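Local coordinates for protein histidine acid phosphatase (Hafnia alvei, PDB 4ARU) that belongs to branch 2 of the histidine phosphatase superfamily and folds as a single chain with a mixed beta-sheet and surrounding helices, at residues Leu282-Thr287 and Thr397-Val402; Ser314-Met319 and Ser403-Pro408; Glu339-Asn344 and Asp390-Leu395; Leu379-Pro382 and Asp386-Pro389. All coordinates share one frame; numbering follows the deposited sequence. Where two conformers were deposited one is given.

Interaction 1 (Leu282-Thr287 and Thr397-Val402); sequences LGSNIT and TFSRLV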
loop_
_atom_site.group_PDB
_atom_site.type_symbol
_atom_site.label_atom_id
_atom_site.label_comp_id
_atom_site.label_asym_id
_atom_site.label_seq_id
_atom_site.Cartn_x
_atom_site.Cartn_y
_atom_site.Cartn_z
ATOM N N LEU A 282 -9.927 3.450 16.086
ATOM C CA LEU A 282 -9.970 4.908 16.242
ATOM C C LEU A 282 -11.071 5.368 17.165
ATOM O O LEU A 282 -11.134 6.554 17.509
ATOM C CB LEU A 282 -10.106 5.576 14.879
ATOM C CG LEU A 282 -8.943 5.423 13.924
ATOM C CD1 LEU A 282 -9.326 5.784 12.492
ATOM C CD2 LEU A 282 -7.772 6.282 14.345
ATOM N N GLY A 283 -11.957 4.447 17.520
ATOM C CA GLY A 283 -13.025 4.724 18.482
ATOM C C GLY A 283 -14.458 4.630 17.957
ATOM O O GLY A 283 -15.380 4.927 18.708
ATOM N N SER A 284 -14.662 4.190 16.712
ATOM C CA SER A 284 -16.008 4.000 16.199
ATOM C C SER A 284 -16.710 2.920 16.963
ATOM O O SER A 284 -16.106 1.895 17.282
ATOM C CB SER A 284 -16.019 3.635 14.717
ATOM O OG SER A 284 -15.290 4.553 13.944
ATOM N N ASN A 285 -17.991 3.172 17.267
ATOM C CA ASN A 285 -18.799 2.301 18.121
ATOM C C ASN A 285 -19.428 1.193 17.294
ATOM O O ASN A 285 -20.641 1.191 17.030
ATOM C CB ASN A 285 -19.887 3.071 18.885
ATOM C CG ASN A 285 -20.618 2.184 19.880
ATOM O OD1 ASN A 285 -20.009 1.314 20.516
ATOM N ND2 ASN A 285 -21.926 2.394 20.028
ATOM N N ILE A 286 -18.578 0.271 16.872
ATOM C CA ILE A 286 -18.971 -0.795 15.984
ATOM C C ILE A 286 -18.418 -2.135 16.431
ATOM O O ILE A 286 -17.504 -2.222 17.264
ATOM C CB ILE A 286 -18.522 -0.509 14.535
ATOM C CG1 ILE A 286 -17.009 -0.319 14.438
ATOM C CG2 ILE A 286 -19.217 0.731 14.012
ATOM C CD1 ILE A 286 -16.576 0.030 13.046
ATOM N N THR A 287 -18.968 -3.178 15.829
ATOM C CA THR A 287 -18.517 -4.540 16.034
ATOM C C THR A 287 -17.384 -4.828 15.060
ATOM O O THR A 287 -17.501 -4.590 13.861
ATOM C CB THR A 287 -19.709 -5.502 15.814
ATOM O OG1 THR A 287 -20.730 -5.261 16.798
ATOM C CG2 THR A 287 -19.239 -6.963 15.838
ATOM N N THR A 397 -18.538 11.678 12.007
ATOM C CA THR A 397 -18.731 11.637 10.567
ATOM C C THR A 397 -17.928 10.507 9.922
ATOM O O THR A 397 -18.432 9.772 9.061
ATOM C CB THR A 397 -18.376 12.997 9.909
ATOM O OG1 THR A 397 -19.170 13.994 10.503
ATOM C CG2 THR A 397 -18.573 12.909 8.379
ATOM N N PHE A 398 -16.662 10.360 10.293
ATOM C CA PHE A 398 -15.800 9.297 9.770
ATOM C C PHE A 398 -16.498 7.953 9.957
ATOM O O PHE A 398 -16.537 7.137 9.003
ATOM C CB PHE A 398 -14.472 9.310 10.513
ATOM C CG PHE A 398 -13.488 8.281 10.017
ATOM C CD1 PHE A 398 -12.678 8.549 8.913
ATOM C CD2 PHE A 398 -13.336 7.066 10.664
ATOM C CE1 PHE A 398 -11.793 7.630 8.437
ATOM C CE2 PHE A 398 -12.470 6.126 10.178
ATOM C CZ PHE A 398 -11.671 6.412 9.096
ATOM N N SER A 399 -17.044 7.706 11.139
ATOM C CA SER A 399 -17.752 6.453 11.433
ATOM C C SER A 399 -18.887 6.203 10.482
ATOM O O SER A 399 -19.109 5.093 10.039
ATOM C CB SER A 399 -18.290 6.462 12.846
ATOM O OG SER A 399 -17.205 6.513 13.766
ATOM N N ARG A 400 -19.627 7.260 10.162
ATOM C CA ARG A 400 -20.820 7.100 9.313
ATOM C C ARG A 400 -20.352 6.801 7.888
ATOM O O ARG A 400 -20.910 5.923 7.198
ATOM C CB ARG A 400 -21.711 8.367 9.350
ATOM C CG ARG A 400 -23.051 8.154 8.658
ATOM C CD ARG A 400 -23.963 7.290 9.500
ATOM N NE ARG A 400 -24.587 7.986 10.634
ATOM C CZ ARG A 400 -25.792 8.574 10.622
ATOM N NH1 ARG A 400 -26.535 8.600 9.512
ATOM N NH2 ARG A 400 -26.254 9.159 11.733
ATOM N N LEU A 401 -19.291 7.461 7.443
ATOM C CA LEU A 401 -18.705 7.174 6.144
ATOM C C LEU A 401 -18.241 5.710 6.008
ATOM O O LEU A 401 -18.501 5.031 4.987
ATOM C CB LEU A 401 -17.576 8.130 5.816
ATOM C CG LEU A 401 -17.960 9.583 5.617
ATOM C CD1 LEU A 401 -16.679 10.371 5.442
ATOM C CD2 LEU A 401 -18.822 9.753 4.373
ATOM N N VAL A 402 -17.584 5.192 7.036
ATOM C CA VAL A 402 -17.193 3.805 7.070
ATOM C C VAL A 402 -18.410 2.913 6.986
ATOM O O VAL A 402 -18.431 1.958 6.195
ATOM C CB VAL A 402 -16.341 3.516 8.321
ATOM C CG1 VAL A 402 -16.116 2.020 8.484
ATOM C CG2 VAL A 402 -15.030 4.279 8.187
#
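Ser284 and Ser399 join hydroxyl to hydroxyl where the loop after helix 264-282 passes the first turns of helix 395-405. That loop begins with a Schellman motif: Gly283, at positive phi, is the first residue to leave the helix, and the chain then turns past the C-terminal helix. The CA atoms of the two serines lie 5.6 Å apart, the closest CA pair across the two segments.

In Ser284, CB sits 3.3 Å from Ser399 OG, and OG beyond it closes to 2.7 Å of that same Ser399 OG, making a hydrogen bond in which either hydroxyl could donate. Each serine carries its OG beside its own backbone N (chi1 -53° in Ser284, -64° in Ser399), which brings the two hydroxyls together between the facing backbones. Both have a further partner: Ser399 OG bonds Leu395 O, one turn back in its helix, while Ser284 OG has a weak bond to Ala279 O. The pair thus ties the loop just after helix 264-282 to the N-terminal part of helix 395-405; Ser284 is buried, Ser399 only partly.

Beside this link the contact is apolar. Leu282 and Phe398 cross at about a right angle, and a single methyl of the leucine, CD1, does the touching. The phenyl ring swings toward it with CG anti to the backbone N (chi1 -178°). Phe338 and Val350, from two strands of the main sheet, touch both side chains. Leu282 CD1 meets the ring obliquely, 3.9 Å from Phe398 CE2 and 4.2 Å from Phe398 CZ.

Interaction 2 (Ser314-Met319 and Ser403-Pro408); sequences SGMLGM and SHSVEP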
loop_
_atom_site.group_PDB
_atom_site.type_symbol
_atom_site.label_atom_id
_atom_site.label_comp_id
_atom_site.label_asym_id
_atom_site.label_seq_id
_atom_site.Cartn_x
_atom_site.Cartn_y
_atom_site.Cartn_z
ATOM N N SER A 314 -8.127 3.360 0.255
ATOM C CA SER A 314 -8.260 4.636 -0.453
ATOM C C SER A 314 -9.530 4.673 -1.297
ATOM O O SER A 314 -10.205 5.674 -1.320
ATOM C CB SER A 314 -6.983 4.924 -1.202
ATOM O OG SER A 314 -6.957 4.331 -2.416
ATOM N N GLY A 315 -9.860 3.601 -2.004
ATOM C CA GLY A 315 -11.065 3.575 -2.802
ATOM C C GLY A 315 -12.328 3.640 -1.966
ATOM O O GLY A 315 -13.289 4.342 -2.327
ATOM N N MET A 316 -12.352 2.931 -0.832
ATOM C CA MET A 316 -13.519 2.937 0.051
ATOM C C MET A 316 -13.801 4.327 0.622
ATOM O O MET A 316 -14.964 4.711 0.726
ATOM C CB MET A 316 -13.372 1.950 1.201
ATOM C CG MET A 316 -13.320 0.520 0.753
ATOM S SD MET A 316 -13.151 -0.626 2.136
ATOM C CE MET A 316 -14.782 -0.659 2.735
ATOM N N LEU A 317 -12.737 5.047 0.978
ATOM C CA LEU A 317 -12.833 6.386 1.572
ATOM C C LEU A 317 -12.748 7.512 0.518
ATOM O O LEU A 317 -12.920 8.696 0.871
ATOM C CB LEU A 317 -11.758 6.581 2.640
ATOM C CG LEU A 317 -11.987 5.784 3.930
ATOM C CD1 LEU A 317 -10.811 5.899 4.856
ATOM C CD2 LEU A 317 -13.294 6.112 4.627
ATOM N N GLY A 318 -12.604 7.157 -0.766
ATOM C CA GLY A 318 -12.513 8.167 -1.829
ATOM C C GLY A 318 -11.268 9.031 -1.755
ATOM O O GLY A 318 -11.300 10.185 -2.218
ATOM N N MET A 319 -10.193 8.564 -1.130
ATOM C CA MET A 319 -8.955 9.368 -0.936
ATOM C C MET A 319 -8.041 9.156 -2.140
ATOM O O MET A 319 -7.796 8.005 -2.547
ATOM C CB MET A 319 -8.237 8.980 0.347
ATOM C CG MET A 319 -9.085 9.208 1.583
ATOM S SD MET A 319 -8.203 8.862 3.131
ATOM C CE MET A 319 -7.750 7.158 2.874
ATOM N N SER A 403 -19.435 3.184 7.786
ATOM C CA SER A 403 -20.635 2.364 7.815
ATOM C C SER A 403 -21.334 2.253 6.465
ATOM O O SER A 403 -21.919 1.214 6.164
ATOM C CB SER A 403 -21.583 2.860 8.887
ATOM O OG SER A 403 -22.310 4.041 8.500
ATOM N N HIS A 404 -21.234 3.303 5.652
ATOM C CA HIS A 404 -21.839 3.310 4.316
ATOM C C HIS A 404 -20.910 2.731 3.257
ATOM O O HIS A 404 -21.366 2.339 2.192
ATOM C CB HIS A 404 -22.269 4.731 3.928
ATOM C CG HIS A 404 -23.518 5.189 4.617
ATOM N ND1 HIS A 404 -24.664 4.422 4.674
ATOM C CD2 HIS A 404 -23.823 6.363 5.229
ATOM C CE1 HIS A 404 -25.602 5.080 5.338
ATOM N NE2 HIS A 404 -25.115 6.260 5.686
ATOM N N SER A 405 -19.605 2.634 3.512
ATOM C CA SER A 405 -18.679 2.118 2.499
ATOM C C SER A 405 -18.401 0.608 2.602
ATOM O O SER A 405 -18.159 -0.023 1.594
ATOM C CB SER A 405 -17.345 2.856 2.493
ATOM O OG SER A 405 -16.581 2.534 3.603
ATOM N N VAL A 406 -18.573 0.047 3.784
ATOM C CA VAL A 406 -18.320 -1.374 3.963
ATOM C C VAL A 406 -19.351 -2.203 3.240
ATOM O O VAL A 406 -20.497 -1.777 2.981
ATOM C CB VAL A 406 -18.233 -1.771 5.453
ATOM C CG1 VAL A 406 -16.986 -1.148 6.092
ATOM C CG2 VAL A 406 -19.519 -1.456 6.167
ATOM N N GLU A 407 -18.930 -3.419 2.911
ATOM C CA GLU A 407 -19.828 -4.447 2.411
ATOM C C GLU A 407 -20.202 -5.387 3.562
ATOM O O GLU A 407 -19.346 -6.086 4.065
ATOM C CB GLU A 407 -19.161 -5.237 1.313
ATOM C CG GLU A 407 -19.901 -6.456 0.775
ATOM C CD GLU A 407 -21.378 -6.209 0.536
ATOM O OE1 GLU A 407 -21.660 -5.280 -0.303
ATOM O OE2 GLU A 407 -22.274 -6.889 1.155
ATOM N N PRO A 408 -21.452 -5.374 3.994
ATOM C CA PRO A 408 -21.781 -6.208 5.145
ATOM C C PRO A 408 -21.453 -7.693 4.990
ATOM O O PRO A 408 -21.109 -8.344 5.979
ATOM C CB PRO A 408 -23.272 -6.028 5.285
ATOM C CG PRO A 408 -23.542 -4.670 4.730
ATOM C CD PRO A 408 -22.600 -4.547 3.584
#
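The flat groups that meet between Met316 and Ser405 are peptide units. Met316 CE lies over one face of the peptide that joins Ser405 to Val406, 3.6 Å from Ser405 O, and in the other direction the carbonyl oxygen of Met316 approaches Ser405 CB at 3.5 Å. The imidazole of His404 stays apart from this meeting; Ser403 OG sits above one face of that ring, offset toward its rim.

Met316 reaches across with a chain straight at chi2 (-180°) and bent at chi3 (78°), so that its terminal methyl, rather than the sulfur, does the touching. Met316 CE also lies 3.8 Å from Ser405 OG and 4.0 Å from Val406 CG1. Ser405 OG, set between its backbone N and carbonyl carbon, is engaged with its own helix: it bonds Val402 O and, weakly, Leu401 O. Between the segments the contact is van der Waals alone. Helix 264-282 borders it, with Thr272 touching Met316 and Val406, and Leu275 touching Met316 and Ser405.

Two helix ends come together here. Val406 is the first residue to leave helix 395-405, while helix 307-317 finishes in a Schellman motif with Gly318 as its C-prime residue, Met319 N bonding Ser314 O at 2.9 Å and Gly318 N bonding Gly315 O weakly.

Interaction 3 (Glu339-Asn344 and Asp390-Leu395); sequences ERWVDN and DGYCPL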
loop_
_atom_site.group_PDB
_atom_site.type_symbol
_atom_site.label_atom_id
_atom_site.label_comp_id
_atom_site.label_asym_id
_atom_site.label_seq_id
_atom_site.Cartn_x
_atom_site.Cartn_y
_atom_site.Cartn_z
ATOM N N GLU A 339 -4.929 9.175 12.584
ATOM C CA GLU A 339 -4.671 9.758 13.898
ATOM C C GLU A 339 -5.979 10.142 14.511
ATOM O O GLU A 339 -6.763 10.878 13.904
ATOM C CB GLU A 339 -3.787 10.984 13.778
ATOM C CG GLU A 339 -2.410 10.633 13.267
ATOM C CD GLU A 339 -1.432 11.789 13.158
ATOM O OE1 GLU A 339 -1.828 12.966 13.207
ATOM O OE2 GLU A 339 -0.226 11.474 12.996
ATOM N N ARG A 340 -6.174 9.722 15.747
ATOM C CA ARG A 340 -7.316 10.138 16.559
ATOM C C ARG A 340 -6.875 11.267 17.440
ATOM O O ARG A 340 -6.068 11.077 18.343
ATOM C CB ARG A 340 -7.877 8.987 17.434
ATOM C CG ARG A 340 -8.941 9.413 18.417
ATOM C CD ARG A 340 -9.172 8.375 19.510
ATOM N NE ARG A 340 -9.984 8.857 20.580
ATOM C CZ ARG A 340 -11.333 8.808 20.660
ATOM N NH1 ARG A 340 -12.071 8.181 19.764
ATOM N NH2 ARG A 340 -11.951 9.344 21.693
ATOM N N TRP A 341 -7.412 12.461 17.159
ATOM C CA TRP A 341 -7.113 13.682 17.895
ATOM C C TRP A 341 -8.342 14.070 18.681
ATOM O O TRP A 341 -9.468 13.835 18.227
ATOM C CB TRP A 341 -6.813 14.808 16.908
ATOM C CG TRP A 341 -5.525 14.683 16.242
ATOM C CD1 TRP A 341 -5.224 14.046 15.059
ATOM C CD2 TRP A 341 -4.286 15.238 16.718
ATOM N NE1 TRP A 341 -3.885 14.184 14.782
ATOM C CE2 TRP A 341 -3.292 14.895 15.784
ATOM C CE3 TRP A 341 -3.933 15.995 17.846
ATOM C CZ2 TRP A 341 -1.960 15.261 15.962
ATOM C CZ3 TRP A 341 -2.605 16.357 18.013
ATOM C CH2 TRP A 341 -1.646 15.992 17.066
ATOM N N VAL A 342 -8.164 14.688 19.837
ATOM C CA VAL A 342 -9.325 15.309 20.538
ATOM C C VAL A 342 -8.957 16.718 20.827
ATOM O O VAL A 342 -7.811 17.021 21.092
ATOM C CB VAL A 342 -9.817 14.732 21.904
ATOM C CG1 VAL A 342 -10.399 13.347 21.740
ATOM C CG2 VAL A 342 -8.750 14.818 23.000
ATOM N N ASP A 343 -9.918 17.610 20.683
ATOM C CA ASP A 343 -9.700 19.027 21.052
ATOM C C ASP A 343 -9.894 19.224 22.532
ATOM O O ASP A 343 -10.224 18.293 23.254
ATOM C CB ASP A 343 -10.534 19.973 20.170
ATOM C CG ASP A 343 -12.023 19.845 20.376
ATOM O OD1 ASP A 343 -12.519 19.344 21.404
ATOM O OD2 ASP A 343 -12.743 20.348 19.449
ATOM N N ASN A 344 -9.723 20.453 23.004
ATOM C CA ASN A 344 -9.850 20.696 24.413
ATOM C C ASN A 344 -11.271 20.664 24.959
ATOM O O ASN A 344 -11.469 20.818 26.163
ATOM C CB ASN A 344 -9.103 21.961 24.805
ATOM C CG ASN A 344 -9.758 23.225 24.284
ATOM O OD1 ASN A 344 -10.899 23.216 23.822
ATOM N ND2 ASN A 344 -9.043 24.309 24.395
ATOM N N ASP A 390 -7.739 22.333 7.980
ATOM C CA ASP A 390 -6.476 21.721 8.427
ATOM C C ASP A 390 -6.558 20.218 8.596
ATOM O O ASP A 390 -5.585 19.580 9.045
ATOM C CB ASP A 390 -5.886 22.465 9.655
ATOM C CG ASP A 390 -6.842 22.643 10.798
ATOM O OD1 ASP A 390 -8.042 22.312 10.724
ATOM O OD2 ASP A 390 -6.406 23.214 11.828
ATOM N N GLY A 391 -7.629 19.605 8.073
ATOM C CA GLY A 391 -7.598 18.187 7.785
ATOM C C GLY A 391 -8.283 17.237 8.723
ATOM O O GLY A 391 -8.241 16.046 8.528
ATOM N N TYR A 392 -8.945 17.780 9.738
ATOM C CA TYR A 392 -9.570 16.959 10.778
ATOM C C TYR A 392 -11.015 16.619 10.439
ATOM O O TYR A 392 -11.846 17.513 10.256
ATOM C CB TYR A 392 -9.504 17.668 12.164
ATOM C CG TYR A 392 -8.073 17.958 12.574
ATOM C CD1 TYR A 392 -7.282 16.973 13.149
ATOM C CD2 TYR A 392 -7.523 19.180 12.382
ATOM C CE1 TYR A 392 -5.976 17.225 13.509
ATOM C CE2 TYR A 392 -6.212 19.453 12.778
ATOM C CZ TYR A 392 -5.459 18.437 13.313
ATOM O OH TYR A 392 -4.136 18.732 13.635
ATOM N N CYS A 393 -11.316 15.330 10.369
ATOM C CA CYS A 393 -12.646 14.839 10.099
ATOM C C CYS A 393 -13.293 14.444 11.421
ATOM O O CYS A 393 -12.768 13.560 12.077
ATOM C CB CYS A 393 -12.527 13.597 9.194
ATOM S SG CYS A 393 -14.111 12.835 8.770
ATOM N N PRO A 394 -14.434 15.018 11.818
ATOM C CA PRO A 394 -15.085 14.545 13.056
ATOM C C PRO A 394 -15.249 13.020 13.070
ATOM O O PRO A 394 -15.632 12.435 12.070
ATOM C CB PRO A 394 -16.467 15.181 13.049
ATOM C CG PRO A 394 -16.410 16.288 12.089
ATOM C CD PRO A 394 -15.301 16.007 11.115
ATOM N N LEU A 395 -14.864 12.371 14.162
ATOM C CA LEU A 395 -14.945 10.916 14.224
ATOM C C LEU A 395 -16.381 10.446 13.961
ATOM O O LEU A 395 -16.582 9.433 13.287
ATOM C CB LEU A 395 -14.486 10.399 15.594
ATOM C CG LEU A 395 -14.640 8.881 15.784
ATOM C CD1 LEU A 395 -13.807 8.122 14.780
ATOM C CD2 LEU A 395 -14.260 8.499 17.193
#
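The CA atoms of Trp341 and Tyr392 lie 8.2 Å apart, with strand 335-342 and the short strand 393-394 each pairing antiparallel with strand 348-356 rather than with one another. The bridge between them is made by side chains.

Tyr392 presents the edge of its ring to a face of the indole in a T-shaped (edge-to-face) pair, the centroids of the phenol ring and the five-membered ring 5.1 Å apart and the planes at 80°. Tyr392 CE1 is the leading atom, lying over the rim of the indole, 3.6 Å from Trp341 CD1 and 3.8 Å from Trp341 CG. The indole is held in its turn by a bond within its own strand: Trp341 NE1 donates to Glu339 OE1 at 2.9 Å, in the ring plane, meeting the carboxylate on its anti side. Glu339 OE2 continues in a salt bridge with Arg67, a second-shell tie for the carboxylate that holds the indole.

One residue earlier in the strand, the extended chain of Arg340 carries its guanidinium to Leu395, where Arg340 NH1 and Leu395 CD2 lie obliquely 3.4 Å apart. The polar work of this arginine is done elsewhere, NE forming a salt bridge with Glu11. In Leu395, CG anti to the backbone N (chi1 176°) brings one methyl, CD2, to the arginine just as helix 395-405 begins, with Pro394 at the N-cap position.

Such packing fastens a short strand and the start of a helix to the mixed central sheet of a histidine phosphatase, with Cys393 between the two contact points tied to Cys384 by a disulfide.

Interaction 4 (Leu379-Pro382 and Asp386-Pro389); sequences LNIP and DQTP. With K (potassium ion), chain E.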
loop_
_atom_site.group_PDB
_atom_site.type_symbol
_atom_site.label_atom_id
_atom_site.label_comp_id
_atom_site.label_asym_id
_atom_site.label_seq_id
_atom_site.Cartn_x
_atom_site.Cartn_y
_atom_site.Cartn_z
ATOM N N LEU A 379 -4.415 14.035 3.761
ATOM C CA LEU A 379 -5.481 13.604 2.861
ATOM C C LEU A 379 -6.850 14.185 3.133
ATOM O O LEU A 379 -7.355 14.259 4.268
ATOM C CB LEU A 379 -5.586 12.067 2.889
ATOM C CG LEU A 379 -4.264 11.360 2.561
ATOM C CD1 LEU A 379 -4.444 9.836 2.669
ATOM C CD2 LEU A 379 -3.786 11.692 1.172
ATOM N N ASN A 380 -7.501 14.508 2.028
ATOM C CA ASN A 380 -8.880 14.899 1.987
ATOM C C ASN A 380 -9.749 13.666 1.902
ATOM O O ASN A 380 -9.455 12.745 1.139
ATOM C CB ASN A 380 -9.149 15.756 0.751
ATOM C CG ASN A 380 -10.593 16.202 0.662
ATOM O OD1 ASN A 380 -11.118 16.737 1.616
ATOM N ND2 ASN A 380 -11.224 16.016 -0.497
ATOM N N ILE A 381 -10.795 13.631 2.692
ATOM C CA ILE A 381 -11.843 12.613 2.599
ATOM C C ILE A 381 -13.069 13.279 1.991
ATOM O O ILE A 381 -13.722 14.079 2.654
ATOM C CB ILE A 381 -12.188 11.978 3.967
ATOM C CG1 ILE A 381 -10.953 11.365 4.636
ATOM C CG2 ILE A 381 -13.358 10.986 3.815
ATOM C CD1 ILE A 381 -11.191 11.031 6.090
ATOM N N PRO A 382 -13.361 13.007 0.720
ATOM C CA PRO A 382 -14.387 13.848 0.084
ATOM C C PRO A 382 -15.759 13.729 0.693
ATOM O O PRO A 382 -16.496 14.729 0.743
ATOM C CB PRO A 382 -14.369 13.391 -1.383
ATOM C CG PRO A 382 -13.065 12.777 -1.573
ATOM C CD PRO A 382 -12.635 12.188 -0.269
ATOM N N ASP A 386 -17.652 17.974 6.521
ATOM C CA ASP A 386 -17.321 18.781 7.716
ATOM C C ASP A 386 -15.825 18.753 8.071
ATOM O O ASP A 386 -15.426 19.391 9.054
ATOM C CB ASP A 386 -18.249 18.470 8.898
ATOM C CG ASP A 386 -18.510 17.025 9.075
ATOM O OD1 ASP A 386 -17.757 16.215 8.481
ATOM O OD2 ASP A 386 -19.449 16.674 9.805
ATOM N N GLN A 387 -14.987 18.158 7.231
ATOM C CA GLN A 387 -13.537 18.089 7.483
ATOM C C GLN A 387 -13.000 19.515 7.480
ATOM O O GLN A 387 -13.376 20.338 6.654
ATOM C CB GLN A 387 -12.860 17.278 6.412
ATOM C CG GLN A 387 -11.398 16.938 6.684
ATOM C CD GLN A 387 -10.815 15.973 5.686
ATOM O OE1 GLN A 387 -11.384 15.748 4.628
ATOM N NE2 GLN A 387 -9.666 15.374 6.027
ATOM N N THR A 388 -12.169 19.844 8.460
ATOM C CA THR A 388 -11.691 21.183 8.625
ATOM C C THR A 388 -10.614 21.472 7.575
ATOM O O THR A 388 -10.062 20.554 6.998
ATOM C CB THR A 388 -11.121 21.404 10.051
ATOM O OG1 THR A 388 -9.939 20.609 10.189
ATOM C CG2 THR A 388 -12.137 21.033 11.129
ATOM N N PRO A 389 -10.338 22.773 7.348
ATOM C CA PRO A 389 -9.347 23.092 6.336
ATOM C C PRO A 389 -8.003 22.514 6.674
ATOM O O PRO A 389 -7.216 22.247 5.758
ATOM C CB PRO A 389 -9.274 24.626 6.378
ATOM C CG PRO A 389 -10.611 25.056 6.812
ATOM C CD PRO A 389 -11.212 23.917 7.638
HETATM K K K E . -13.392 16.793 2.952
HETATM O O HOH W 1 -15.405 17.263 1.172
HETATM O O HOH W 2 -13.238 19.498 3.182
#
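Gln387 lays its amide along the backbone of Leu379-Pro382 and uses both ends of it. Its OE1 accepts from Ile381 N at 2.9 Å, a nearly straight bond (169°) taken on a lone pair in the carbonyl plane, and binds the potassium ion at 2.8 Å as well. NE2 donates to Leu379 O at 3.1 Å, tilted somewhat from the amide plane, and its other bond goes to Gly391 O. A chain extended beyond CG gives the amide this reach.

The two segments share a potassium site in the loop between strands 375-378 and 393-394 of the histidine phosphatase sheet, a loop also pinned by the Cys384-Cys393 disulfide. Asn380 OD1 binds the ion at 2.6 Å and Ile381 O at 2.8 Å; Cys384 O from the intervening turn and two waters bring the ligands to six, all of them oxygens. Asn380 OD1 and Gln387 OE1 come within 3.2 Å of each other because both bind the metal, and their amide planes are only 16° apart. Water 1, 2.7 Å from the potassium ion, donates a hydrogen bond to Pro382 O.

How the interactions relate
The contacts cluster around the C-terminal helix 395-405 and the loop before it, with centres 10 to 19 Å apart. Along the chain, interaction 4 is nested inside interaction 3, and both lie within the loops closed by interactions 1 and 2, which cross each other and share helix 395-405. Leu282 O bonds Arg340 NH1 between interactions 1 and 3; Thr397 OG1 bonds Asp386 OD2 between 1 and 4. Ile381 of the potassium loop packs on Phe398 and Leu401, while Pro382 abuts Gly318. Interactions 2 and 3 do not touch. The C-terminal segment is thus fastened to helices 264-282 and 307-317 and to the central sheet.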